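PDB 5TZJ: glycosyl transferase from Staphylococcus aureus, which is a glycosyl transferase of family 2 that also contains a TarS-type linker domain. Local coordinates for residues S4-T9 / N76-Q81; L19-A24 / E51-K56; N165-P170 / T182-L187. All blocks are in the same frame, centred on the assembly; numbering follows the deposited sequence.

Contact 1 (S4-T9 / N76-Q81); sequences SVIVPT and NVALKQ. With UD1 (uridine-diphosphate-N-acetylglucosamine), chain C.
Ile6 meets Ala78 and Leu79 with two different branches of its side chain. The CG2 methyl of Ile6 presses on Ala78 CB at 3.5 Å, tighter than usual for two carbons, and CG1 of Ile6 lies against the same methyl. The longer branch runs past Ala78 to the next residue, where Ile6 CD1 settles 3.7 Å from Leu79 CA, and so against the helix backbone; the Leu79 CD1 methyl stands farther off, 4.2 Å from Ile6 CD1. The first torsion of Ile6 (chi1 -73°) aims both branches: CG2 is anti to the backbone N, and CG1 lies beside that N. Where the backbones come nearest, Ile6 CA and Ala78 CA are 6.3 Å apart, a spacing that a small residue on the helix permits. This is a helix laid on the parallel part of a sheet, strand 3-9 running between strands 33-39 and 86-89, consistent with the GT-A, Rossmann-like fold of family 2 glycosyl transferases. Ala78 also touches Val36 and Val38, and Leu79 touches Val87, so the helix spans all three strands. Farther along strand 3-9, the carbonyl of Pro8 accepts two hydroxyls of uridine-diphosphate-N-acetylglucosamine: UD1 O3B at 2.6 Å from Pro8 O and UD1 O2' at 3.3 Å. The Pro8 ring lies alongside the ligand, with Pro8 CB 3.4 Å from UD1 O2, while Thr9 OG1 is hydrogen-bonded to Asp39 OD1.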
# COMPACT_ATOMS: atom_id res chain seq x y z
N SER A 4 -1.72 20.03 2.39
CA SER A 4 -1.13 19.78 3.68
C SER A 4 -0.16 18.63 3.47
O SER A 4 -0.58 17.54 3.04
CB SER A 4 -2.18 19.43 4.74
OG SER A 4 -3.15 20.45 4.88
N VAL A 5 1.12 18.88 3.70
CA VAL A 5 2.13 17.83 3.61
C VAL A 5 2.25 17.15 4.97
O VAL A 5 2.64 17.79 5.96
CB VAL A 5 3.48 18.41 3.17
CG1 VAL A 5 4.50 17.29 3.04
CG2 VAL A 5 3.28 19.20 1.87
N ILE A 6 1.92 15.87 5.04
CA ILE A 6 1.84 15.19 6.34
C ILE A 6 3.06 14.28 6.50
O ILE A 6 3.29 13.39 5.67
CB ILE A 6 0.52 14.41 6.47
CG1 ILE A 6 -0.64 15.42 6.68
CG2 ILE A 6 0.61 13.34 7.59
CD1 ILE A 6 -2.03 14.83 6.62
N VAL A 7 3.80 14.48 7.59
CA VAL A 7 5.08 13.83 7.85
C VAL A 7 5.03 13.19 9.23
O VAL A 7 5.10 13.91 10.24
CB VAL A 7 6.25 14.84 7.81
CG1 VAL A 7 7.59 14.11 8.06
CG2 VAL A 7 6.24 15.59 6.48
N PRO A 8 4.90 11.88 9.34
CA PRO A 8 5.10 11.24 10.66
C PRO A 8 6.59 11.10 10.90
O PRO A 8 7.33 10.68 10.01
CB PRO A 8 4.41 9.87 10.51
CG PRO A 8 4.60 9.52 8.92
CD PRO A 8 4.61 10.95 8.25
N THR A 9 7.06 11.43 12.11
CA THR A 9 8.49 11.26 12.40
C THR A 9 8.72 10.33 13.60
O THR A 9 7.89 10.26 14.52
CB THR A 9 9.18 12.61 12.69
OG1 THR A 9 8.61 13.21 13.86
CG2 THR A 9 9.00 13.58 11.50
N ASN A 76 -2.83 9.89 11.22
CA ASN A 76 -4.22 10.18 11.61
C ASN A 76 -4.33 11.48 12.40
O ASN A 76 -5.22 12.30 12.16
CB ASN A 76 -4.78 9.03 12.44
CG ASN A 76 -5.03 7.78 11.60
OD1 ASN A 76 -5.10 7.87 10.38
ND2 ASN A 76 -5.20 6.63 12.26
N VAL A 77 -3.44 11.68 13.38
CA VAL A 77 -3.44 12.93 14.14
C VAL A 77 -3.21 14.10 13.21
O VAL A 77 -3.90 15.13 13.29
CB VAL A 77 -2.36 12.87 15.25
CG1 VAL A 77 -2.25 14.23 15.99
CG2 VAL A 77 -2.60 11.67 16.16
N ALA A 78 -2.26 13.94 12.27
CA ALA A 78 -1.97 15.01 11.32
C ALA A 78 -3.14 15.25 10.39
O ALA A 78 -3.43 16.41 10.03
CB ALA A 78 -0.73 14.67 10.48
N LEU A 79 -3.79 14.17 9.93
CA LEU A 79 -4.89 14.35 8.98
C LEU A 79 -6.02 15.17 9.60
O LEU A 79 -6.58 16.06 8.94
CB LEU A 79 -5.38 12.97 8.51
CG LEU A 79 -6.46 12.93 7.42
CD1 LEU A 79 -6.08 13.79 6.22
CD2 LEU A 79 -6.74 11.44 7.00
N LYS A 80 -6.30 14.95 10.89
CA LYS A 80 -7.31 15.75 11.57
C LYS A 80 -6.93 17.22 11.65
O LYS A 80 -7.79 18.09 11.47
CB LYS A 80 -7.57 15.17 12.96
CG LYS A 80 -8.61 14.05 12.95
CD LYS A 80 -8.17 12.83 13.78
CE LYS A 80 -9.15 11.66 13.59
NZ LYS A 80 -8.54 10.30 13.81
N GLN A 81 -5.64 17.53 11.90
CA GLN A 81 -5.18 18.92 11.98
C GLN A 81 -5.13 19.59 10.62
O GLN A 81 -5.16 20.82 10.54
CB GLN A 81 -3.78 19.00 12.61
CG GLN A 81 -3.69 18.55 14.08
CD GLN A 81 -2.25 18.28 14.55
OE1 GLN A 81 -1.31 18.26 13.76
NE2 GLN A 81 -2.08 18.06 15.86
C1' UD1 C . 7.14 1.98 3.63
C2' UD1 C . 6.09 2.92 3.05
C3' UD1 C . 5.56 3.72 4.19
C4' UD1 C . 4.73 2.79 5.01
C5' UD1 C . 5.69 1.81 5.70
C6' UD1 C . 4.92 0.81 6.52
C7' UD1 C . 6.63 3.31 0.63
C8' UD1 C . 6.02 1.96 0.32
N2' UD1 C . 6.68 3.78 1.99
O1' UD1 C . 8.16 2.78 4.09
O3' UD1 C . 4.83 4.90 3.75
O4' UD1 C . 3.97 3.51 5.95
O5' UD1 C . 6.52 1.10 4.69
O6' UD1 C . 3.82 0.35 5.79
O7' UD1 C . 7.08 3.99 -0.22
N1 UD1 C . 7.18 6.18 11.79
C2 UD1 C . 6.33 6.67 12.91
N3 UD1 C . 6.19 5.87 14.17
C4 UD1 C . 6.90 4.60 14.27
C5 UD1 C . 7.74 4.10 13.13
C6 UD1 C . 7.86 4.91 11.89
O2 UD1 C . 5.77 7.70 12.80
O4 UD1 C . 6.80 3.97 15.27
C1B UD1 C . 7.23 6.96 10.57
C2B UD1 C . 8.72 7.14 9.95
O2' UD1 C . 9.40 8.26 10.66
C3B UD1 C . 8.51 7.35 8.65
C4B UD1 C . 7.21 6.59 8.31
O4B UD1 C . 6.53 6.29 9.66
O3B UD1 C . 8.21 8.80 8.37
C5B UD1 C . 7.41 5.34 7.65
O5B UD1 C . 8.20 4.50 8.45
PA UD1 C . 9.52 3.83 7.73
O1A UD1 C . 10.43 3.22 8.77
O2A UD1 C . 10.25 4.87 6.90
O3A UD1 C . 8.86 2.68 6.72
PB UD1 C . 9.31 2.29 5.18
O1B UD1 C . 10.63 2.90 4.75
O2B UD1 C . 9.47 0.78 5.31

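Contact 2 (L19-A24 / E51-K56); sequences LLNSLA and EKYRNK
The Tyr53 ring, met over one face by a CH-pi contact and held at its hydroxyl by a hydrogen bond, joins helix 16-24, which follows strand 3-9, to the loop entering the parallel strand 59-63, within the probably GT-A, Rossmann-like part of the fold. Tyr53 lies in a type I beta turn from Glu51 to Arg54. The CH-pi evidence is direct: Leu20 CB sits 3.5 Å from the centroid of the Tyr53 ring, only 8° off the ring normal. From there the leucine reaches along the ring, bringing its CD1 to 3.6 Å from Tyr53 CD1. Tyr53 OH then donates to Asn21 OD1 over 2.6 Å. This oxygen lies at the ring's edge, in its plane, but the hydroxyl approaches from 44° out of the amide's carbonyl plane and so misses the lone pair. With CG beside the backbone N (chi1 -73°), Asn21 swings its amide to the hydroxyl although its CB does not point at the loop. Tyr53 also touches Leu59 of strand 59-63, while Leu23 packs on Val5 of strand 3-9. At the helix end the aliphatic part of Lys56 runs over Ala24, its CD 3.4 Å from Ala24 CB.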
# COMPACT_ATOMS: atom_id res chain seq x y z
N LEU A 19 14.22 16.11 3.81
CA LEU A 19 12.80 16.36 3.52
C LEU A 19 12.44 17.84 3.68
O LEU A 19 11.85 18.44 2.78
CB LEU A 19 11.92 15.52 4.43
CG LEU A 19 10.43 15.88 4.39
CD1 LEU A 19 9.84 15.85 2.97
CD2 LEU A 19 9.68 14.91 5.30
N LEU A 20 12.76 18.42 4.84
CA LEU A 20 12.36 19.80 5.11
C LEU A 20 13.00 20.77 4.12
O LEU A 20 12.36 21.75 3.74
CB LEU A 20 12.70 20.18 6.55
CG LEU A 20 12.03 19.30 7.62
CD1 LEU A 20 12.73 19.44 8.98
CD2 LEU A 20 10.55 19.63 7.74
N ASN A 21 14.23 20.50 3.67
CA ASN A 21 14.84 21.35 2.63
C ASN A 21 14.05 21.26 1.33
O ASN A 21 13.87 22.26 0.64
CB ASN A 21 16.30 20.96 2.37
CG ASN A 21 17.24 21.36 3.47
OD1 ASN A 21 16.93 22.22 4.31
ND2 ASN A 21 18.43 20.75 3.48
N SER A 22 13.57 20.05 1.00
CA SER A 22 12.83 19.88 -0.25
C SER A 22 11.48 20.58 -0.19
O SER A 22 11.00 21.10 -1.20
CB SER A 22 12.67 18.40 -0.59
OG SER A 22 11.52 17.85 0.04
N LEU A 23 10.87 20.61 1.01
CA LEU A 23 9.65 21.40 1.23
C LEU A 23 9.94 22.91 1.17
O LEU A 23 9.15 23.67 0.58
CB LEU A 23 9.02 21.00 2.57
CG LEU A 23 8.64 19.49 2.61
CD1 LEU A 23 7.84 19.11 3.85
CD2 LEU A 23 7.83 19.17 1.39
N ALA A 24 11.05 23.36 1.75
CA ALA A 24 11.33 24.79 1.70
C ALA A 24 11.78 25.25 0.31
O ALA A 24 11.64 26.44 -0.01
CB ALA A 24 12.38 25.17 2.76
N GLU A 51 12.08 22.43 14.31
CA GLU A 51 11.76 23.80 14.70
C GLU A 51 12.63 24.85 14.02
O GLU A 51 12.27 26.03 14.01
CB GLU A 51 11.85 23.96 16.23
CG GLU A 51 10.58 23.44 16.86
CD GLU A 51 9.44 24.41 16.62
OE1 GLU A 51 8.29 23.90 16.44
OE2 GLU A 51 9.69 25.66 16.63
N LYS A 52 13.77 24.46 13.44
CA LYS A 52 14.54 25.43 12.68
C LYS A 52 13.82 25.89 11.41
O LYS A 52 14.25 26.88 10.81
CB LYS A 52 15.92 24.86 12.32
CG LYS A 52 16.71 24.28 13.51
CD LYS A 52 18.08 23.75 13.04
CE LYS A 52 18.68 22.73 14.01
NZ LYS A 52 19.64 23.34 14.99
N TYR A 53 12.73 25.22 10.99
CA TYR A 53 11.98 25.59 9.79
C TYR A 53 10.68 26.34 10.09
O TYR A 53 9.93 26.64 9.14
CB TYR A 53 11.67 24.32 8.97
CG TYR A 53 12.93 23.71 8.39
CD1 TYR A 53 13.74 22.88 9.17
CD2 TYR A 53 13.33 23.99 7.06
CE1 TYR A 53 14.89 22.34 8.67
CE2 TYR A 53 14.50 23.43 6.54
CZ TYR A 53 15.28 22.61 7.35
OH TYR A 53 16.44 22.04 6.89
N ARG A 54 10.42 26.65 11.36
CA ARG A 54 9.21 27.36 11.83
C ARG A 54 8.89 28.63 11.02
O ARG A 54 7.72 28.89 10.69
CB ARG A 54 9.40 27.69 13.32
CG ARG A 54 8.44 28.68 13.96
CD ARG A 54 7.07 28.07 14.26
NE ARG A 54 7.12 26.81 15.00
CZ ARG A 54 6.09 25.97 15.10
NH1 ARG A 54 4.94 26.28 14.51
NH2 ARG A 54 6.20 24.82 15.77
N ASN A 55 9.89 29.45 10.73
CA ASN A 55 9.63 30.68 9.99
C ASN A 55 9.91 30.51 8.51
O ASN A 55 9.70 31.45 7.75
CB ASN A 55 10.46 31.85 10.54
CG ASN A 55 10.13 32.20 11.99
OD1 ASN A 55 8.97 32.17 12.42
ND2 ASN A 55 11.16 32.57 12.73
N LYS A 56 10.36 29.34 8.10
CA LYS A 56 10.61 29.06 6.69
C LYS A 56 9.41 28.38 6.04
O LYS A 56 9.09 28.65 4.87
CB LYS A 56 11.87 28.20 6.56
CG LYS A 56 12.53 28.23 5.22
CD LYS A 56 13.67 27.23 5.19
CE LYS A 56 14.84 27.74 4.37
NZ LYS A 56 15.87 28.31 5.27

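Contact 3 (N165-P170 / T182-L187); sequences NDIYFP and TMKAYL
Ile167 and Lys184 carry this contact, in which the chain leaving helix 159-164 is laid along the later helix 177-188. Helix 159-164 ends in a Schellman motif: Asp166, at positive phi (56°), is its C-prime residue, with Ile167 N bonded to Leu162 O and Asp166 N to Lys163 O. Beyond it, residues from Ile167 onward have extended backbone angles and pass beside helix 177-188. The backbone carbonyl of Asp166 receives a bond from water 1, which lies 2.9 Å from Asp166 O. Next comes Ile167, which puts its CG2 methyl 3.8 Å from Lys184 CB. Its other branch, with CG1 beside the backbone N (chi1 -60°), carries CD1 over the helix backbone to 3.7 Å from Lys184 O; Leu162 and Phe181 also touch this side chain. The two side chains lie alongside one another, pointing contrary ways, and the lysine is extended beyond CG, its amine ending near the backbone of Tyr168. Tyr168 starts away from the helix at CB, and its ring makes a cation-pi contact with Lys80. Phe169 also starts away at CB, but its ring comes back nearer the helix and stacks on Phe181 of helix 177-188. Two waters complete the join between loop and lysine. Water 1 accepts from Tyr168 N and, at 2.7 Å, from Lys184 NZ; water 2 accepts from Lys184 NZ at 2.6 Å and donates to Tyr168 O over 2.8 Å.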
# COMPACT_ATOMS: atom_id res chain seq x y z
N ASN A 165 -15.62 10.28 4.03
CA ASN A 165 -15.81 8.83 4.05
C ASN A 165 -15.13 8.15 5.21
O ASN A 165 -15.03 6.92 5.22
CB ASN A 165 -15.32 8.22 2.74
CG ASN A 165 -16.10 8.73 1.58
OD1 ASN A 165 -17.27 8.38 1.42
ND2 ASN A 165 -15.50 9.66 0.82
N ASP A 166 -14.63 8.92 6.18
CA ASP A 166 -14.03 8.37 7.39
C ASP A 166 -12.88 7.41 7.07
O ASP A 166 -12.85 6.26 7.53
CB ASP A 166 -15.09 7.68 8.24
CG ASP A 166 -14.62 7.38 9.64
OD1 ASP A 166 -14.10 8.31 10.31
OD2 ASP A 166 -14.76 6.22 10.08
N ILE A 167 -11.92 7.87 6.26
CA ILE A 167 -10.81 7.03 5.81
C ILE A 167 -9.60 7.40 6.66
O ILE A 167 -9.11 8.53 6.60
CB ILE A 167 -10.53 7.19 4.32
CG1 ILE A 167 -11.77 6.79 3.53
CG2 ILE A 167 -9.33 6.32 3.88
CD1 ILE A 167 -11.60 6.99 1.96
N TYR A 168 -9.15 6.45 7.48
CA TYR A 168 -8.00 6.65 8.36
C TYR A 168 -7.09 5.45 8.22
O TYR A 168 -7.44 4.45 7.62
CB TYR A 168 -8.45 6.85 9.82
CG TYR A 168 -8.98 8.25 9.96
CD1 TYR A 168 -8.10 9.34 10.03
CD2 TYR A 168 -10.34 8.51 9.92
CE1 TYR A 168 -8.57 10.65 10.10
CE2 TYR A 168 -10.84 9.83 9.99
CZ TYR A 168 -9.94 10.90 10.08
OH TYR A 168 -10.40 12.20 10.14
N PHE A 169 -5.90 5.58 8.77
CA PHE A 169 -4.94 4.49 8.88
C PHE A 169 -5.27 3.62 10.10
O PHE A 169 -5.57 4.16 11.17
CB PHE A 169 -3.51 5.05 9.03
CG PHE A 169 -3.02 5.79 7.80
CD1 PHE A 169 -2.52 5.08 6.71
CD2 PHE A 169 -3.11 7.16 7.72
CE1 PHE A 169 -2.08 5.72 5.59
CE2 PHE A 169 -2.68 7.81 6.57
CZ PHE A 169 -2.15 7.08 5.49
N PRO A 170 -5.17 2.30 9.98
CA PRO A 170 -5.15 1.47 11.20
C PRO A 170 -3.98 1.90 12.08
O PRO A 170 -2.89 2.20 11.59
CB PRO A 170 -4.95 0.05 10.66
CG PRO A 170 -5.50 0.13 9.25
CD PRO A 170 -5.14 1.49 8.75
N THR A 182 -5.34 3.24 1.32
CA THR A 182 -5.34 3.65 -0.08
C THR A 182 -6.39 2.88 -0.87
O THR A 182 -6.99 3.45 -1.79
CB THR A 182 -3.94 3.43 -0.66
OG1 THR A 182 -3.02 4.35 -0.03
CG2 THR A 182 -3.95 3.63 -2.22
N MET A 183 -6.69 1.63 -0.51
CA MET A 183 -7.76 0.92 -1.21
C MET A 183 -9.10 1.59 -0.97
O MET A 183 -9.91 1.75 -1.90
CB MET A 183 -7.82 -0.57 -0.79
CG MET A 183 -6.86 -1.46 -1.52
SD MET A 183 -7.15 -1.59 -3.33
CE MET A 183 -8.93 -1.78 -3.39
N LYS A 184 -9.35 2.00 0.28
CA LYS A 184 -10.53 2.81 0.60
C LYS A 184 -10.56 4.09 -0.23
O LYS A 184 -11.61 4.48 -0.76
CB LYS A 184 -10.57 3.16 2.10
CG LYS A 184 -11.07 2.05 3.05
CD LYS A 184 -10.94 2.49 4.55
CE LYS A 184 -11.45 1.42 5.54
NZ LYS A 184 -11.27 1.76 7.00
N ALA A 185 -9.43 4.79 -0.31
CA ALA A 185 -9.42 6.04 -1.07
C ALA A 185 -9.68 5.76 -2.55
O ALA A 185 -10.41 6.49 -3.21
CB ALA A 185 -8.09 6.77 -0.90
N TYR A 186 -9.09 4.67 -3.08
CA TYR A 186 -9.37 4.31 -4.47
C TYR A 186 -10.85 4.01 -4.66
O TYR A 186 -11.48 4.48 -5.63
CB TYR A 186 -8.55 3.09 -4.88
CG TYR A 186 -7.06 3.29 -5.16
CD1 TYR A 186 -6.54 4.50 -5.50
CD2 TYR A 186 -6.19 2.19 -5.11
CE1 TYR A 186 -5.15 4.64 -5.79
CE2 TYR A 186 -4.84 2.28 -5.43
CZ TYR A 186 -4.32 3.52 -5.76
OH TYR A 186 -2.97 3.60 -6.03
N LEU A 187 -11.42 3.20 -3.77
CA LEU A 187 -12.81 2.76 -3.93
C LEU A 187 -13.81 3.93 -3.87
O LEU A 187 -14.89 3.85 -4.47
CB LEU A 187 -13.13 1.70 -2.88
CG LEU A 187 -12.55 0.28 -3.08
CD1 LEU A 187 -12.68 -0.57 -1.81
CD2 LEU A 187 -13.19 -0.48 -4.29
O HOH W 1 -10.81 4.29 7.88
O HOH W 2 -8.78 2.00 7.67

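Overall arrangement
From the N terminus, strand 3-9 opens contact 1 and leads into helix 16-24, which opens contact 2. Contact 2 closes first, at 51-56, and is thus nested inside the loop that contact 1 closes at helix 72-81. The two meet through strand 3-9: Val7 CG1 lies 3.6 Å from Leu19 CD2. Contact 3 follows in series, closing the short loop between 165-170 and helix 177-188. It is tied back to contact 1 through Asn76 ND2 and Phe169 O, 2.7 Å apart and probably hydrogen-bonded, and through Leu79 against Tyr168. Contacts 2 and 3 do not touch, their nearest atoms being about 14 Å apart; contact 1 touches both.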